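Local coordinates for uncharacterized protein (PDB 4QAN) that is of unknown function but has a cystatin-like fold, is a divergent member of the NTF2-like superfamily and can bind a metal ion, at residues S19-F24 and Q204-N209; S25-A30 and K166-H171; V31-S36 and V200-L205; M45-C50 and A97-F102. All coordinates share one frame; numbering follows the deposited sequence. Where two conformers were deposited one is given.

Interaction 1. Residues S19-F24 and Q204-N209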
loop_
_atom_site.group_PDB
_atom_site.type_symbol
_atom_site.label_atom_id
_atom_site.label_comp_id
_atom_site.label_asym_id
_atom_site.label_seq_id
_atom_site.Cartn_x
_atom_site.Cartn_y
_atom_site.Cartn_z
ATOM N N SER A 19 6.994 -10.741 -19.397
ATOM C CA SER A 19 5.856 -9.956 -19.894
ATOM C C SER A 19 5.948 -9.666 -21.401
ATOM O O SER A 19 6.795 -8.895 -21.840
ATOM C CB SER A 19 5.739 -8.644 -19.120
ATOM O OG SER A 19 6.965 -7.953 -19.060
ATOM N N GLU A 20 5.048 -10.257 -22.184
ATOM C CA GLU A 20 5.086 -10.130 -23.641
ATOM C C GLU A 20 4.169 -9.026 -24.197
ATOM O O GLU A 20 4.060 -8.867 -25.419
ATOM C CB GLU A 20 4.745 -11.476 -24.287
ATOM C CG GLU A 20 5.337 -12.661 -23.536
ATOM C CD GLU A 20 5.603 -13.867 -24.409
ATOM O OE1 GLU A 20 4.913 -14.052 -25.430
ATOM O OE2 GLU A 20 6.520 -14.639 -24.063
ATOM N N ILE A 21 3.513 -8.277 -23.311
ATOM C CA ILE A 21 2.682 -7.132 -23.693
ATOM C C ILE A 21 3.367 -5.875 -23.181
ATOM O O ILE A 21 3.400 -5.664 -21.980
ATOM C CB ILE A 21 1.263 -7.222 -23.063
ATOM C CG1 ILE A 21 0.377 -8.208 -23.838
ATOM C CG2 ILE A 21 0.576 -5.858 -23.039
ATOM C CD1 ILE A 21 -0.820 -8.708 -23.050
ATOM N N THR A 22 3.904 -5.040 -24.077
ATOM C CA THR A 22 4.547 -3.789 -23.642
ATOM C C THR A 22 3.570 -2.899 -22.883
ATOM O O THR A 22 3.852 -2.453 -21.771
ATOM C CB THR A 22 5.066 -2.934 -24.813
ATOM O OG1 THR A 22 5.814 -3.742 -25.730
ATOM C CG2 THR A 22 5.946 -1.792 -24.291
ATOM N N SER A 23 2.425 -2.644 -23.510
ATOM C CA SER A 23 1.501 -1.608 -23.066
ATOM C C SER A 23 0.109 -1.828 -23.639
ATOM O O SER A 23 -0.071 -2.593 -24.578
ATOM C CB SER A 23 2.017 -0.237 -23.517
ATOM O OG SER A 23 2.238 -0.210 -24.927
ATOM N N PHE A 24 -0.875 -1.155 -23.052
ATOM C CA PHE A 24 -2.223 -1.106 -23.605
ATOM C C PHE A 24 -2.401 0.303 -24.155
ATOM O O PHE A 24 -2.357 1.291 -23.410
ATOM C CB PHE A 24 -3.275 -1.449 -22.542
ATOM C CG PHE A 24 -2.958 -2.700 -21.772
ATOM C CD1 PHE A 24 -2.927 -3.933 -22.412
ATOM C CD2 PHE A 24 -2.661 -2.646 -20.414
ATOM C CE1 PHE A 24 -2.615 -5.086 -21.705
ATOM C CE2 PHE A 24 -2.351 -3.795 -19.711
ATOM C CZ PHE A 24 -2.325 -5.013 -20.355
ATOM N N GLN A 204 -1.054 -12.945 -22.304
ATOM C CA GLN A 204 0.324 -12.636 -21.980
ATOM C C GLN A 204 0.205 -11.861 -20.675
ATOM O O GLN A 204 -0.901 -11.539 -20.244
ATOM C CB GLN A 204 0.983 -11.731 -23.021
ATOM C CG GLN A 204 0.546 -11.918 -24.475
ATOM C CD GLN A 204 1.083 -13.192 -25.085
ATOM O OE1 GLN A 204 0.968 -14.267 -24.495
ATOM N NE2 GLN A 204 1.674 -13.083 -26.281
ATOM N N LEU A 205 1.342 -11.555 -20.068
ATOM C CA LEU A 205 1.415 -10.573 -18.998
ATOM C C LEU A 205 2.022 -9.296 -19.556
ATOM O O LEU A 205 2.674 -9.303 -20.600
ATOM C CB LEU A 205 2.289 -11.079 -17.848
ATOM C CG LEU A 205 2.178 -12.559 -17.513
ATOM C CD1 LEU A 205 3.103 -12.876 -16.349
ATOM C CD2 LEU A 205 0.738 -12.931 -17.202
ATOM N N THR A 206 1.775 -8.199 -18.863
ATOM C CA THR A 206 2.454 -6.948 -19.104
ATOM C C THR A 206 3.421 -6.754 -17.921
ATOM O O THR A 206 3.596 -7.656 -17.100
ATOM C CB THR A 206 1.446 -5.785 -19.253
ATOM O OG1 THR A 206 2.058 -4.685 -19.943
ATOM C CG2 THR A 206 0.907 -5.319 -17.862
ATOM N N GLY A 207 4.050 -5.594 -17.831
ATOM C CA GLY A 207 5.212 -5.443 -16.979
ATOM C C GLY A 207 4.973 -5.654 -15.503
ATOM O O GLY A 207 3.896 -5.350 -14.993
ATOM N N ALA A 208 5.995 -6.166 -14.815
ATOM C CA ALA A 208 5.949 -6.353 -13.379
ATOM C C ALA A 208 5.960 -4.987 -12.703
ATOM O O ALA A 208 6.700 -4.109 -13.107
ATOM C CB ALA A 208 7.130 -7.187 -12.914
ATOM N N ASN A 209 5.147 -4.818 -11.667
ATOM C CA ASN A 209 4.995 -3.516 -11.031
ATOM C C ASN A 209 4.672 -3.588 -9.560
ATOM O O ASN A 209 4.026 -2.687 -9.030
ATOM C CB ASN A 209 3.867 -2.769 -11.734
ATOM C CG ASN A 209 2.546 -3.500 -11.627
ATOM O OD1 ASN A 209 2.513 -4.704 -11.355
ATOM N ND2 ASN A 209 1.455 -2.779 -11.817
#
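Thr206 and Ile21 form the heart of this contact between two irregular chain segments. The hydroxyl OG1 of Thr206 donates a short hydrogen bond of 2.6 Å to Ile21 O, reaching the oxygen from above the carbonyl plane, 35° out of it. With OG1 anti to the backbone N of Thr206 (chi1 -160°), the hydroxyl faces Ile21 while the methyl CG2 is left to lie 4.0 Å from CE2 of the Phe24 ring. The same carbonyl also receives a CA-H...O contact from Thr206 CA, at 3.3 Å. A backbone bond from Ile21 N to Leu205 O, 3.0 Å long, ties the segments through Leu205, the residue before Thr206. Beside this polar pair the packing is aliphatic where CD1 of Ile21 lies 3.5 Å from CB of Gln204, the two side chains crossing at about a right angle. Separately, the CB of Ser19 comes close to Thr206 O, at 3.1 Å. Farther out, Arg48 of helix 43-48 donates to Thr206 O, and Tyr33 of helix 27-39 meets the Phe24 ring with the planes at about 45°. Two bonds that hold successive residues of 204-209, one from the backbone and one from a side chain, imply a loop-to-loop junction fixed by a few directed polar links at the surface, with Phe24 and Thr206 as its buried inner side.

Interaction 2. Residues S25-A30 and K166-H171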
loop_
_atom_site.group_PDB
_atom_site.type_symbol
_atom_site.label_atom_id
_atom_site.label_comp_id
_atom_site.label_asym_id
_atom_site.label_seq_id
_atom_site.Cartn_x
_atom_site.Cartn_y
_atom_site.Cartn_z
ATOM N N SER A 25 -2.543 0.381 -25.471
ATOM C CA SER A 25 -2.658 1.645 -26.178
ATOM C C SER A 25 -4.109 2.112 -26.209
ATOM O O SER A 25 -4.382 3.285 -26.472
ATOM C CB SER A 25 -2.120 1.493 -27.611
ATOM O OG SER A 25 -2.450 0.224 -28.155
ATOM N N GLU A 26 -5.033 1.185 -25.963
ATOM C CA GLU A 26 -6.458 1.487 -25.926
ATOM C C GLU A 26 -6.978 1.042 -24.580
ATOM O O GLU A 26 -6.561 -0.002 -24.074
ATOM C CB GLU A 26 -7.197 0.732 -27.031
ATOM C CG GLU A 26 -8.509 1.378 -27.444
ATOM C CD GLU A 26 -8.310 2.616 -28.306
ATOM O OE1 GLU A 26 -7.146 2.997 -28.562
ATOM O OE2 GLU A 26 -9.322 3.212 -28.737
ATOM N N GLU A 27 -7.894 1.818 -24.002
ATOM C CA GLU A 27 -8.449 1.474 -22.689
ATOM C C GLU A 27 -9.215 0.133 -22.711
ATOM O O GLU A 27 -9.269 -0.566 -21.702
ATOM C CB GLU A 27 -9.305 2.619 -22.103
ATOM C CG GLU A 27 -10.652 2.887 -22.767
ATOM C CD GLU A 27 -10.704 4.207 -23.518
ATOM O OE1 GLU A 27 -9.885 4.405 -24.443
ATOM O OE2 GLU A 27 -11.581 5.039 -23.191
ATOM N N GLU A 28 -9.778 -0.242 -23.859
ATOM C CA GLU A 28 -10.522 -1.502 -23.949
ATOM C C GLU A 28 -9.613 -2.705 -23.658
ATOM O O GLU A 28 -10.000 -3.615 -22.923
ATOM C CB GLU A 28 -11.210 -1.657 -25.319
ATOM C CG GLU A 28 -12.321 -2.699 -25.308
ATOM C CD GLU A 28 -13.103 -2.763 -26.609
ATOM O OE1 GLU A 28 -12.517 -3.148 -27.644
ATOM O OE2 GLU A 28 -14.313 -2.444 -26.594
ATOM N N GLU A 29 -8.405 -2.685 -24.218
ATOM C CA GLU A 29 -7.432 -3.765 -24.032
ATOM C C GLU A 29 -7.128 -3.939 -22.562
ATOM O O GLU A 29 -7.162 -5.051 -22.048
ATOM C CB GLU A 29 -6.115 -3.455 -24.741
ATOM C CG GLU A 29 -6.202 -3.273 -26.246
ATOM C CD GLU A 29 -4.915 -2.688 -26.809
ATOM O OE1 GLU A 29 -3.942 -2.543 -26.025
ATOM O OE2 GLU A 29 -4.875 -2.376 -28.024
ATOM N N ALA A 30 -6.825 -2.825 -21.904
ATOM C CA ALA A 30 -6.544 -2.808 -20.466
ATOM C C ALA A 30 -7.697 -3.402 -19.644
ATOM O O ALA A 30 -7.472 -4.133 -18.678
ATOM C CB ALA A 30 -6.254 -1.386 -20.016
ATOM N N LYS A 166 0.406 7.978 -22.877
ATOM C CA LYS A 166 -0.181 7.230 -23.992
ATOM C C LYS A 166 -0.354 5.734 -23.702
ATOM O O LYS A 166 -0.554 4.950 -24.620
ATOM C CB LYS A 166 0.640 7.444 -25.276
ATOM C CG LYS A 166 1.310 8.815 -25.379
ATOM C CD LYS A 166 1.594 9.233 -26.812
ATOM C CE LYS A 166 0.595 10.282 -27.276
ATOM N NZ LYS A 166 0.820 10.673 -28.693
ATOM N N ASN A 167 -0.288 5.342 -22.428
ATOM C CA ASN A 167 -0.443 3.933 -22.041
ATOM C C ASN A 167 -1.511 3.778 -20.982
ATOM O O ASN A 167 -1.475 4.468 -19.966
ATOM C CB ASN A 167 0.861 3.389 -21.479
ATOM C CG ASN A 167 1.952 3.306 -22.517
ATOM O OD1 ASN A 167 1.691 3.091 -23.703
ATOM N ND2 ASN A 167 3.190 3.470 -22.074
ATOM N N TRP A 168 -2.440 2.856 -21.204
ATOM C CA TRP A 168 -3.577 2.688 -20.298
ATOM C C TRP A 168 -3.331 1.659 -19.203
ATOM O O TRP A 168 -2.623 0.672 -19.399
ATOM C CB TRP A 168 -4.827 2.304 -21.080
ATOM C CG TRP A 168 -5.329 3.427 -21.926
ATOM C CD1 TRP A 168 -4.983 3.711 -23.214
ATOM C CD2 TRP A 168 -6.265 4.429 -21.529
ATOM N NE1 TRP A 168 -5.652 4.828 -23.648
ATOM C CE2 TRP A 168 -6.446 5.289 -22.629
ATOM C CE3 TRP A 168 -6.978 4.676 -20.346
ATOM C CZ2 TRP A 168 -7.308 6.377 -22.587
ATOM C CZ3 TRP A 168 -7.834 5.757 -20.305
ATOM C CH2 TRP A 168 -7.990 6.597 -21.420
ATOM N N LYS A 169 -3.917 1.923 -18.039
ATOM C CA LYS A 169 -4.013 0.938 -16.981
ATOM C C LYS A 169 -5.294 1.138 -16.185
ATOM O O LYS A 169 -5.941 2.179 -16.267
ATOM C CB LYS A 169 -2.783 1.002 -16.071
ATOM C CG LYS A 169 -1.533 0.412 -16.715
ATOM C CD LYS A 169 -0.629 -0.223 -15.687
ATOM C CE LYS A 169 0.638 -0.743 -16.326
ATOM N NZ LYS A 169 1.620 -1.052 -15.259
ATOM N N ILE A 170 -5.673 0.121 -15.425
ATOM C CA ILE A 170 -6.842 0.231 -14.575
ATOM C C ILE A 170 -6.445 0.906 -13.273
ATOM O O ILE A 170 -5.619 0.378 -12.552
ATOM C CB ILE A 170 -7.418 -1.147 -14.234
ATOM C CG1 ILE A 170 -7.818 -1.887 -15.514
ATOM C CG2 ILE A 170 -8.589 -1.008 -13.268
ATOM C CD1 ILE A 170 -8.718 -1.105 -16.444
ATOM N N HIS A 171 -7.029 2.069 -12.987
ATOM C CA HIS A 171 -6.836 2.737 -11.695
ATOM C C HIS A 171 -7.682 2.093 -10.608
ATOM O O HIS A 171 -7.267 2.024 -9.439
ATOM C CB HIS A 171 -7.210 4.219 -11.775
ATOM C CG HIS A 171 -7.147 4.909 -10.452
ATOM N ND1 HIS A 171 -5.962 5.100 -9.776
ATOM C CD2 HIS A 171 -8.121 5.400 -9.654
ATOM C CE1 HIS A 171 -6.204 5.702 -8.627
ATOM N NE2 HIS A 171 -7.507 5.895 -8.528
#
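Trp168 lays one face of its indole against Glu27, in the first turn of helix 27-39. The CB of Glu27 stands over the six-membered ring, 3.7 Å from its centroid and 18° off the normal, a CH-pi contact. CG of Glu27 sits between the backbone N and the carbonyl carbon (chi1 71°), and the chain then bends, which brings the carboxylate back over the indole: its plane is only 22° from the ring plane, stacked, with OE1 3.7 Å from Trp168 CZ2. The two side chains run side by side in the same direction. At its far end the carboxylate is held by Ser142, whose OG is hydrogen-bonded to Glu27 OE2; Glu122 lies close by with like charge, which may raise the proton affinity of the pair. The pyrrole part of the indole reaches the segment before the helix, where Ser25 O meets CD1 of Trp168 at the ring edge, 3.3 Å away. Deeper in, the methyl of Ala30 packs 4.1 Å from CB of Trp168 and 4.3 Å from CD1 of Ile170. The approach to the helix is steadied by Ser25 N, which donates to Glu29 OE1 at 3.3 Å, and Glu26 occupies the N-cap position. Ala161 and Gln163 of the neighbouring strand 153-164 also touch the indole. Strand 167-172 thus supplies part of the surface under the helix start, and a helix packed against a curved antiparallel sheet is the hallmark of the cystatin-like fold.

Interaction 3. Residues V31-S36 and V200-L205; sequences VLYMLS and VLPNQL
Tyr33, Pro202 and Leu201 bury the most surface where a loop runs over helix 27-39, the helix that packs on the antiparallel sheet of this cystatin-like domain. Pro202 sets its ring on the helix backbone, with CG 3.7 Å from Tyr33 CA, and crosses the tyrosine side chain at about a right angle. CG of Tyr33 is anti to its own backbone N (chi1 175°), which carries the ring along the loop and leaves its edge beside the main chain: CE2 is 3.5 Å from Gln204 O, and OH is 3.7 Å from Leu205 CA. The phenol OH is itself bonded to Met45 O of helix 43-48, so the tyrosine joins the loop to a second helix. Leu201 reaches in with one branch, CD2, which lies 3.5 Å from Ser36 N and 4.0 Å from Leu35 CB. Leu32 and Leu35 also touch Val117 of strand 116-122. Leu32 sends CD1 to within 3.6 Å of Val200 O. Lys40, just after the helix, is hydrogen-bonded through NZ to both Ser36 OG and Pro202 O. Ser36 OG donates directly to Pro202 O, 2.7 Å away, nearly along the C=O axis at 173°.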
loop_
_atom_site.group_PDB
_atom_site.type_symbol
_atom_site.label_atom_id
_atom_site.label_comp_id
_atom_site.label_asym_id
_atom_site.label_seq_id
_atom_site.Cartn_x
_atom_site.Cartn_y
_atom_site.Cartn_z
ATOM N N VAL A 31 -8.930 -3.101 -20.047
ATOM C CA VAL A 31 -10.115 -3.623 -19.372
ATOM C C VAL A 31 -10.205 -5.135 -19.537
ATOM O O VAL A 31 -10.450 -5.853 -18.561
ATOM C CB VAL A 31 -11.405 -2.983 -19.916
ATOM C CG1 VAL A 31 -12.645 -3.694 -19.372
ATOM C CG2 VAL A 31 -11.444 -1.501 -19.583
ATOM N N LEU A 32 -10.011 -5.603 -20.771
ATOM C CA LEU A 32 -10.095 -7.024 -21.080
ATOM C C LEU A 32 -8.992 -7.794 -20.378
ATOM O O LEU A 32 -9.255 -8.821 -19.750
ATOM C CB LEU A 32 -10.009 -7.264 -22.590
ATOM C CG LEU A 32 -11.209 -6.807 -23.423
ATOM C CD1 LEU A 32 -10.940 -6.994 -24.915
ATOM C CD2 LEU A 32 -12.467 -7.557 -23.000
ATOM N N TYR A 33 -7.762 -7.294 -20.486
ATOM C CA TYR A 33 -6.625 -7.861 -19.773
ATOM C C TYR A 33 -7.028 -8.098 -18.327
ATOM O O TYR A 33 -6.803 -9.176 -17.784
ATOM C CB TYR A 33 -5.418 -6.915 -19.852
ATOM C CG TYR A 33 -4.205 -7.354 -19.038
ATOM C CD1 TYR A 33 -3.989 -6.874 -17.750
ATOM C CD2 TYR A 33 -3.265 -8.246 -19.565
ATOM C CE1 TYR A 33 -2.876 -7.272 -17.019
ATOM C CE2 TYR A 33 -2.152 -8.651 -18.825
ATOM C CZ TYR A 33 -1.963 -8.164 -17.557
ATOM O OH TYR A 33 -0.858 -8.578 -16.825
HETATM N N MSE A 34 -7.648 -7.102 -17.710
HETATM C CA MSE A 34 -8.042 -7.231 -16.304
HETATM C C MSE A 34 -9.138 -8.250 -16.172
HETATM O O MSE A 34 -9.141 -9.035 -15.230
HETATM C CB MSE A 34 -8.425 -5.869 -15.744
HETATM C CG MSE A 34 -8.770 -5.889 -14.263
HETATM SE SE MSE A 34 -7.191 -6.381 -13.214
HETATM C CE MSE A 34 -6.105 -4.766 -13.483
ATOM N N LEU A 35 -10.074 -8.258 -17.111
ATOM C CA LEU A 35 -11.153 -9.238 -17.089
ATOM C C LEU A 35 -10.631 -10.673 -17.234
ATOM O O LEU A 35 -11.079 -11.580 -16.523
ATOM C CB LEU A 35 -12.166 -8.932 -18.182
ATOM C CG LEU A 35 -12.988 -7.662 -17.959
ATOM C CD1 LEU A 35 -13.736 -7.300 -19.232
ATOM C CD2 LEU A 35 -13.960 -7.838 -16.808
ATOM N N SER A 36 -9.691 -10.879 -18.153
ATOM C CA SER A 36 -9.020 -12.177 -18.289
ATOM C C SER A 36 -8.340 -12.617 -16.990
ATOM O O SER A 36 -8.460 -13.770 -16.571
ATOM C CB SER A 36 -7.962 -12.124 -19.380
ATOM O OG SER A 36 -7.188 -13.302 -19.332
ATOM N N VAL A 200 -11.526 -10.375 -27.261
ATOM C CA VAL A 200 -10.348 -11.230 -27.101
ATOM C C VAL A 200 -9.753 -11.044 -25.709
ATOM O O VAL A 200 -9.117 -10.026 -25.429
ATOM C CB VAL A 200 -9.279 -10.912 -28.173
ATOM C CG1 VAL A 200 -7.930 -11.544 -27.832
ATOM C CG2 VAL A 200 -9.769 -11.368 -29.550
ATOM N N LEU A 201 -9.968 -12.032 -24.845
ATOM C CA LEU A 201 -9.352 -12.066 -23.518
ATOM C C LEU A 201 -7.896 -12.531 -23.637
ATOM O O LEU A 201 -7.652 -13.710 -23.881
ATOM C CB LEU A 201 -10.116 -13.031 -22.616
ATOM C CG LEU A 201 -11.509 -12.582 -22.177
ATOM C CD1 LEU A 201 -12.299 -13.770 -21.651
ATOM C CD2 LEU A 201 -11.418 -11.490 -21.119
ATOM N N PRO A 202 -6.920 -11.621 -23.447
ATOM C CA PRO A 202 -5.533 -12.036 -23.657
ATOM C C PRO A 202 -5.008 -12.991 -22.588
ATOM O O PRO A 202 -5.638 -13.179 -21.533
ATOM C CB PRO A 202 -4.760 -10.715 -23.566
ATOM C CG PRO A 202 -5.561 -9.881 -22.629
ATOM C CD PRO A 202 -7.002 -10.280 -22.830
ATOM N N ASN A 203 -3.862 -13.601 -22.879
ATOM C CA ASN A 203 -3.034 -14.190 -21.832
ATOM C C ASN A 203 -1.559 -14.164 -22.168
ATOM O O ASN A 203 -0.917 -15.198 -22.335
ATOM C CB ASN A 203 -3.489 -15.590 -21.460
ATOM C CG ASN A 203 -3.771 -16.443 -22.657
ATOM O OD1 ASN A 203 -3.277 -16.188 -23.755
ATOM N ND2 ASN A 203 -4.589 -17.461 -22.459
ATOM N N GLN A 204 -1.054 -12.945 -22.304
ATOM C CA GLN A 204 0.324 -12.636 -21.980
ATOM C C GLN A 204 0.205 -11.861 -20.675
ATOM O O GLN A 204 -0.901 -11.539 -20.244
ATOM C CB GLN A 204 0.983 -11.731 -23.021
ATOM C CG GLN A 204 0.546 -11.918 -24.475
ATOM C CD GLN A 204 1.083 -13.192 -25.085
ATOM O OE1 GLN A 204 0.968 -14.267 -24.495
ATOM N NE2 GLN A 204 1.674 -13.083 -26.281
ATOM N N LEU A 205 1.342 -11.555 -20.068
ATOM C CA LEU A 205 1.415 -10.573 -18.998
ATOM C C LEU A 205 2.022 -9.296 -19.556
ATOM O O LEU A 205 2.674 -9.303 -20.600
ATOM C CB LEU A 205 2.289 -11.079 -17.848
ATOM C CG LEU A 205 2.178 -12.559 -17.513
ATOM C CD1 LEU A 205 3.103 -12.876 -16.349
ATOM C CD2 LEU A 205 0.738 -12.931 -17.202
#

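Interaction 4. Residues M45-C50 and A97-F102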
loop_
_atom_site.group_PDB
_atom_site.type_symbol
_atom_site.label_atom_id
_atom_site.label_comp_id
_atom_site.label_asym_id
_atom_site.label_seq_id
_atom_site.Cartn_x
_atom_site.Cartn_y
_atom_site.Cartn_z
HETATM N N MSE A 45 -1.028 -11.576 -12.801
HETATM C CA MSE A 45 -1.481 -10.951 -14.041
HETATM C C MSE A 45 -2.264 -9.683 -13.775
HETATM O O MSE A 45 -1.987 -8.649 -14.384
HETATM C CB MSE A 45 -2.289 -11.982 -14.835
HETATM C CG MSE A 45 -2.624 -11.476 -16.219
HETATM SE SE MSE A 45 -3.832 -12.758 -17.088
HETATM C CE MSE A 45 -4.171 -11.638 -18.672
ATOM N N ALA A 46 -3.216 -9.760 -12.848
ATOM C CA ALA A 46 -4.091 -8.640 -12.469
ATOM C C ALA A 46 -3.324 -7.420 -11.993
ATOM O O ALA A 46 -3.597 -6.309 -12.438
ATOM C CB ALA A 46 -5.068 -9.073 -11.371
ATOM N N LEU A 47 -2.386 -7.635 -11.072
ATOM C CA LEU A 47 -1.565 -6.557 -10.530
ATOM C C LEU A 47 -0.848 -5.745 -11.600
ATOM O O LEU A 47 -0.816 -4.518 -11.539
ATOM C CB LEU A 47 -0.540 -7.117 -9.547
ATOM C CG LEU A 47 -1.169 -7.520 -8.198
ATOM C CD1 LEU A 47 -0.168 -8.238 -7.316
ATOM C CD2 LEU A 47 -1.717 -6.302 -7.491
ATOM N N ARG A 48 -0.277 -6.444 -12.571
ATOM C CA ARG A 48 0.458 -5.810 -13.658
ATOM C C ARG A 48 -0.415 -4.874 -14.507
ATOM O O ARG A 48 0.100 -3.935 -15.121
ATOM C CB ARG A 48 1.086 -6.886 -14.543
ATOM C CG ARG A 48 2.118 -7.731 -13.803
ATOM C CD ARG A 48 2.201 -9.138 -14.372
ATOM N NE ARG A 48 3.280 -9.914 -13.752
ATOM C CZ ARG A 48 4.496 -10.091 -14.268
ATOM N NH1 ARG A 48 4.848 -9.545 -15.431
ATOM N NH2 ARG A 48 5.372 -10.832 -13.604
ATOM N N GLY A 49 -1.723 -5.135 -14.534
ATOM C CA GLY A 49 -2.671 -4.291 -15.236
ATOM C C GLY A 49 -3.180 -3.085 -14.473
ATOM O O GLY A 49 -3.919 -2.271 -15.035
ATOM N N CYS A 50 -2.821 -2.984 -13.191
ATOM C CA CYS A 50 -3.199 -1.851 -12.360
ATOM C C CYS A 50 -2.168 -0.732 -12.457
ATOM O O CYS A 50 -1.004 -0.975 -12.754
ATOM C CB CYS A 50 -3.336 -2.292 -10.892
ATOM S SG CYS A 50 -4.532 -3.628 -10.603
ATOM N N ALA A 97 -4.432 -2.703 -1.606
ATOM C CA ALA A 97 -5.754 -2.196 -1.963
ATOM C C ALA A 97 -6.255 -2.872 -3.232
ATOM O O ALA A 97 -7.420 -3.256 -3.290
ATOM C CB ALA A 97 -5.740 -0.677 -2.126
ATOM N N TYR A 98 -5.369 -3.054 -4.216
ATOM C CA TYR A 98 -5.732 -3.764 -5.455
ATOM C C TYR A 98 -6.052 -5.259 -5.246
ATOM O O TYR A 98 -6.959 -5.795 -5.881
ATOM C CB TYR A 98 -4.653 -3.609 -6.530
ATOM C CG TYR A 98 -4.674 -2.268 -7.231
ATOM C CD1 TYR A 98 -5.803 -1.842 -7.900
ATOM C CD2 TYR A 98 -3.560 -1.430 -7.225
ATOM C CE1 TYR A 98 -5.837 -0.624 -8.547
ATOM C CE2 TYR A 98 -3.576 -0.200 -7.873
ATOM C CZ TYR A 98 -4.725 0.204 -8.532
ATOM O OH TYR A 98 -4.778 1.421 -9.184
ATOM N N ILE A 99 -5.319 -5.915 -4.349
ATOM C CA ILE A 99 -5.586 -7.306 -4.022
ATOM C C ILE A 99 -6.997 -7.419 -3.470
ATOM O O ILE A 99 -7.735 -8.322 -3.828
ATOM C CB ILE A 99 -4.542 -7.896 -3.039
ATOM C CG1 ILE A 99 -3.189 -8.024 -3.760
ATOM C CG2 ILE A 99 -4.975 -9.275 -2.555
ATOM C CD1 ILE A 99 -1.979 -8.246 -2.873
ATOM N N GLU A 100 -7.372 -6.481 -2.616
ATOM C CA GLU A 100 -8.689 -6.500 -2.017
ATOM C C GLU A 100 -9.808 -6.227 -2.997
ATOM O O GLU A 100 -10.862 -6.837 -2.894
ATOM C CB GLU A 100 -8.742 -5.548 -0.851
ATOM C CG GLU A 100 -7.964 -6.127 0.295
ATOM C CD GLU A 100 -7.699 -5.133 1.366
ATOM O OE1 GLU A 100 -7.791 -3.924 1.071
ATOM O OE2 GLU A 100 -7.388 -5.577 2.495
ATOM N N GLN A 101 -9.577 -5.350 -3.969
ATOM C CA GLN A 101 -10.533 -5.191 -5.055
ATOM C C GLN A 101 -10.670 -6.512 -5.796
ATOM O O GLN A 101 -11.779 -6.981 -6.020
ATOM C CB GLN A 101 -10.108 -4.102 -6.027
ATOM C CG GLN A 101 -10.114 -2.720 -5.411
ATOM C CD GLN A 101 -10.339 -1.624 -6.421
ATOM O OE1 GLN A 101 -9.883 -1.707 -7.562
ATOM N NE2 GLN A 101 -11.060 -0.585 -6.007
ATOM N N PHE A 102 -9.534 -7.112 -6.152
ATOM C CA PHE A 102 -9.531 -8.367 -6.878
ATOM C C PHE A 102 -10.310 -9.433 -6.101
ATOM O O PHE A 102 -11.188 -10.082 -6.648
ATOM C CB PHE A 102 -8.096 -8.814 -7.122
ATOM C CG PHE A 102 -7.981 -10.067 -7.933
ATOM C CD1 PHE A 102 -8.020 -10.016 -9.315
ATOM C CD2 PHE A 102 -7.815 -11.301 -7.308
ATOM C CE1 PHE A 102 -7.897 -11.172 -10.060
ATOM C CE2 PHE A 102 -7.693 -12.460 -8.045
ATOM C CZ PHE A 102 -7.729 -12.394 -9.423
#
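Cys50 sits squarely over the face of Tyr98, presenting both carbon and sulfur to one ring. Its CB is 3.5 Å from the ring centroid and 5° off the normal, a CH-pi contact over the centre, while SG lies 3.8 Å from the centroid and 23° off the normal, a sulfur-aromatic contact. The setting is helix-to-helix packing in the core, where helix 43-48 and the residues just after it meet the long helix 87-108. Tyr98 has its phenol OH bonded to His171 O, which anchors the far end of the ring to the end of strand 167-172. Beside this pair, Leu47 crosses the tyrosine side chain obliquely and brings CD2 to 4.1 Å from Tyr98 CB and 4.4 Å from Ile99 CG1. Ile99 in turn touches Leu257 of helix 254-275. In one of its two conformers Phe102, one turn after Tyr98, places CD1 3.7 Å from Ala46 CB, a contact left in doubt by the other conformer. All six touching residues are buried, and the contact across the two segments is carried by apolar and ring interactions. With SG beside the backbone N of Cys50 and anti to its carbonyl carbon (chi1 -58°), the sulfur leans towards one side of the ring, where it lies 3.5 Å from Tyr98 CD1.

In the fold
From the N terminus, residues 19-24 pair with 204-209, so interaction 1 closes a long loop that encloses interactions 2 and 4. Next, 25-30 at the start of helix 27-39 returns to strand 167-172 in interaction 2. The following turns of that helix, 31-36, meet 200-205 in interaction 3, whose segments alternate with those of interaction 2; it ends on the same loop as interaction 1, sharing Gln204 and Leu205. Interaction 4, between helices 43-48 and 87-108, has the shortest span and lies within the loops of the other three. Links such as Phe24 O to Trp168 N and His171 O to Tyr98 OH join loops, sheet and helices into one cluster.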